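Local coordinates for protein endoglucanase (Komagataeibacter sucrofermentans, PDB 6VC5) that probably hydrolyses internal beta-1,4-glucosidic linkages in cellulose and related beta-glucans, as a family 8 glycosyl hydrolase, at residues W199-L204 with A208-K213. Numbering follows the deposited sequence.
Sequences WLSINL and AFSIAK
A beta hairpin joins residues 199-204 to 208-213, and on one of its faces Ile202 lies over the ring of Phe209. CG1 of Ile202 sits 4.1 Å from the ring centroid and 12° off its normal, a CH-pi contact, while CD1 continues over the ring to within 3.8 Å of Phe209 CZ. The two residues are a non-hydrogen-bonded antiparallel pair, so their side chains leave the same face and run side by side; with CG1 anti to the carbonyl carbon (chi1 -58°), Ile202 lays that branch over the ring. Leu200 approaches the ring obliquely, its CD2 4.1 Å from Phe209 CD2; Ile184 of helix 172-187 packs against Leu200 and Phe209, and Lys187 makes a cation-pi contact with the ring. Replacing Phe209 by an alanine would probably deprive Ile202 CD1 and Leu200 CD2 of their shared apolar partner and Lys187 of its aromatic mate. Within the three-stranded antiparallel sheet, strand 200-203 is central, pairing on its other edge with strand 149-152, and strand 209-211 is outermost. Ser201 and Ser210 form the hydrogen-bonded pair: Ser201 N reaches Ser210 O at 2.8 Å, and Ser210 N returns a bond to Ser201 O. Near the turn, Asn203 N donates to Ala208 O, while Asn203 OD1 accepts from His205 N. At the open end Ala212 N donates a hydrogen bond to Trp199 O (3.0 Å) from above the carbonyl plane, and Ala212 CB packs 3.8 Å from Trp199 CB.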
ATOM      1  N   TRP A 199      -0.877   3.449 -12.560  1.00  5.05           N
ATOM      2  CA  TRP A 199      -0.202   4.747 -12.598  1.00  3.91           C
ATOM      3  C   TRP A 199      -1.069   5.733 -13.370  1.00  5.01           C
ATOM      4  O   TRP A 199      -1.396   5.487 -14.541  1.00  6.14           O
ATOM      5  CB  TRP A 199       1.164   4.612 -13.283  1.00  5.96           C
ATOM      6  CG  TRP A 199       2.113   3.680 -12.546  1.00  7.00           C
ATOM      7  CD1 TRP A 199       2.352   2.356 -12.817  1.00  7.40           C
ATOM      8  CD2 TRP A 199       2.937   4.017 -11.434  1.00  6.74           C
ATOM      9  NE1 TRP A 199       3.267   1.850 -11.924  1.00  7.77           N
ATOM     10  CE2 TRP A 199       3.647   2.854 -11.070  1.00  8.53           C
ATOM     11  CE3 TRP A 199       3.144   5.192 -10.706  1.00  8.91           C
ATOM     12  CZ2 TRP A 199       4.562   2.840 -10.007  1.00  9.19           C
ATOM     13  CZ3 TRP A 199       4.043   5.174  -9.645  1.00  8.92           C
ATOM     14  CH2 TRP A 199       4.738   4.010  -9.311  1.00  9.26           C
ATOM     15  N   LEU A 200      -1.411   6.852 -12.727  1.00  5.89           N
ATOM     16  CA  LEU A 200      -2.269   7.891 -13.284  1.00  5.27           C
ATOM     17  C   LEU A 200      -1.422   9.122 -13.580  1.00  6.88           C
ATOM     18  O   LEU A 200      -0.484   9.428 -12.840  1.00  7.80           O
ATOM     19  CB  LEU A 200      -3.341   8.268 -12.251  1.00  5.74           C
ATOM     20  CG  LEU A 200      -4.314   9.356 -12.666  1.00  7.46           C
ATOM     21  CD1 LEU A 200      -5.318   8.795 -13.660  1.00  7.87           C
ATOM     22  CD2 LEU A 200      -5.013   9.897 -11.435  1.00 10.84           C
ATOM     23  N   SER A 201      -1.742   9.828 -14.664  1.00  7.14           N
ATOM     24  CA  SER A 201      -1.114  11.113 -14.960  1.00  8.53           C
ATOM     25  C   SER A 201      -2.154  12.231 -14.905  1.00  7.80           C
ATOM     26  O   SER A 201      -3.270  12.080 -15.420  1.00  9.29           O
ATOM     27  CB  SER A 201      -0.468  11.072 -16.346  1.00 11.04           C
ATOM     28  OG  SER A 201       0.285  12.251 -16.582  1.00 17.33           O
ATOM     29  N   ILE A 202      -1.794  13.362 -14.290  1.00  7.48           N
ATOM     30  CA  ILE A 202      -2.602  14.582 -14.353  1.00  7.17           C
ATOM     31  C   ILE A 202      -1.748  15.662 -15.009  1.00  7.51           C
ATOM     32  O   ILE A 202      -0.617  15.912 -14.575  1.00  9.28           O
ATOM     33  CB  ILE A 202      -3.087  15.044 -12.968  1.00  7.65           C
ATOM     34  CG1 ILE A 202      -3.915  13.954 -12.286  1.00  8.16           C
ATOM     35  CG2 ILE A 202      -3.936  16.319 -13.103  1.00 10.01           C
ATOM     36  CD1 ILE A 202      -4.392  14.332 -10.869  1.00 11.06           C
ATOM     37  N   ASN A 203      -2.271  16.271 -16.074  1.00  7.84           N
ATOM     38  CA  ASN A 203      -1.560  17.351 -16.742  1.00  8.55           C
ATOM     39  C   ASN A 203      -1.649  18.620 -15.899  1.00  9.54           C
ATOM     40  O   ASN A 203      -2.735  19.037 -15.488  1.00 10.76           O
ATOM     41  CB  ASN A 203      -2.146  17.575 -18.133  1.00 10.92           C
ATOM     42  CG  ASN A 203      -1.332  18.553 -18.938  1.00 13.66           C
ATOM     43  OD1 ASN A 203      -1.352  19.745 -18.669  1.00 14.59           O
ATOM     44  ND2 ASN A 203      -0.547  18.042 -19.879  1.00 18.20           N
ATOM     45  N   LEU A 204      -0.494  19.211 -15.603  1.00  9.84           N
ATOM     46  CA  LEU A 204      -0.460  20.355 -14.701  1.00 11.68           C
ATOM     47  C   LEU A 204      -0.957  21.637 -15.354  1.00 13.21           C
ATOM     48  O   LEU A 204      -1.295  22.590 -14.639  1.00 15.34           O
ATOM     49  CB  LEU A 204       0.959  20.572 -14.184  1.00 12.58           C
ATOM     50  CG  LEU A 204       1.572  19.403 -13.404  1.00 13.34           C
ATOM     51  CD1 LEU A 204       2.884  19.854 -12.796  1.00 14.34           C
ATOM     52  CD2 LEU A 204       0.621  18.882 -12.334  1.00 15.76           C
ATOM     53  N   ALA A 208      -6.229  17.651 -17.179  1.00  9.73           N
ATOM     54  CA  ALA A 208      -6.726  16.447 -17.832  1.00  9.53           C
ATOM     55  C   ALA A 208      -6.064  15.206 -17.241  1.00  9.08           C
ATOM     56  O   ALA A 208      -4.865  15.205 -16.947  1.00  9.38           O
ATOM     57  CB  ALA A 208      -6.439  16.498 -19.330  1.00 11.62           C
ATOM     58  N   PHE A 209      -6.857  14.141 -17.094  1.00  8.21           N
ATOM     59  CA  PHE A 209      -6.427  12.865 -16.520  1.00  8.22           C
ATOM     60  C   PHE A 209      -6.153  11.855 -17.625  1.00  9.70           C
ATOM     61  O   PHE A 209      -6.909  11.759 -18.602  1.00 12.60           O
ATOM     62  CB  PHE A 209      -7.544  12.263 -15.660  1.00  8.73           C
ATOM     63  CG  PHE A 209      -7.697  12.864 -14.284  1.00  9.38           C
ATOM     64  CD1 PHE A 209      -7.632  14.243 -14.061  1.00 10.33           C
ATOM     65  CD2 PHE A 209      -7.964  12.037 -13.209  1.00 10.96           C
ATOM     66  CE1 PHE A 209      -7.810  14.770 -12.775  1.00 11.03           C
ATOM     67  CE2 PHE A 209      -8.137  12.561 -11.928  1.00 11.32           C
ATOM     68  CZ  PHE A 209      -8.061  13.935 -11.715  1.00 11.78           C
ATOM     69  N   SER A 210      -5.105  11.052 -17.439  1.00  7.91           N
ATOM     70  CA  SER A 210      -4.777  10.008 -18.399  1.00  8.40           C
ATOM     71  C   SER A 210      -4.032   8.876 -17.696  1.00  7.62           C
ATOM     72  O   SER A 210      -3.601   8.997 -16.549  1.00  9.12           O
ATOM     73  CB  SER A 210      -3.955  10.572 -19.569  1.00 11.86           C
ATOM     74  OG  SER A 210      -2.773  11.189 -19.097  1.00 13.66           O
ATOM     75  N   ILE A 211      -3.899   7.761 -18.396  1.00  6.74           N
ATOM     76  CA  ILE A 211      -3.060   6.670 -17.918  1.00  7.20           C
ATOM     77  C   ILE A 211      -1.611   7.070 -18.154  1.00  8.91           C
ATOM     78  O   ILE A 211      -1.254   7.530 -19.245  1.00 11.39           O
ATOM     79  CB  ILE A 211      -3.421   5.368 -18.648  1.00  7.18           C
ATOM     80  CG1 ILE A 211      -4.898   5.016 -18.436  1.00  8.37           C
ATOM     81  CG2 ILE A 211      -2.535   4.230 -18.176  1.00  9.33           C
ATOM     82  CD1 ILE A 211      -5.398   3.932 -19.399  1.00 10.78           C
ATOM     83  N   ALA A 212      -0.766   6.916 -17.132  1.00  7.64           N
ATOM     84  CA  ALA A 212       0.589   7.448 -17.230  1.00  8.35           C
ATOM     85  C   ALA A 212       1.410   6.667 -18.247  1.00  9.01           C
ATOM     86  O   ALA A 212       1.301   5.442 -18.348  1.00  9.39           O
ATOM     87  CB  ALA A 212       1.284   7.367 -15.872  1.00  7.97           C
ATOM     88  N   LYS A 213       2.231   7.394 -19.006  1.00  9.89           N
ATOM     89  CA  LYS A 213       3.254   6.758 -19.820  1.00 10.88           C
ATOM     90  C   LYS A 213       4.381   6.261 -18.919  1.00 12.03           C
ATOM     91  O   LYS A 213       4.577   6.756 -17.804  1.00 13.58           O
ATOM     92  CB  LYS A 213       3.817   7.762 -20.826  1.00 14.59           C
ATOM     93  CG  LYS A 213       2.785   8.191 -21.864  1.00 18.52           C
ATOM     94  CD  LYS A 213       2.458   7.018 -22.783  1.00 20.54           C
ATOM     95  CE  LYS A 213       1.562   7.432 -23.945  1.00 23.66           C
ATOM     96  NZ  LYS A 213       0.147   7.644 -23.518  1.00 25.84           N
TER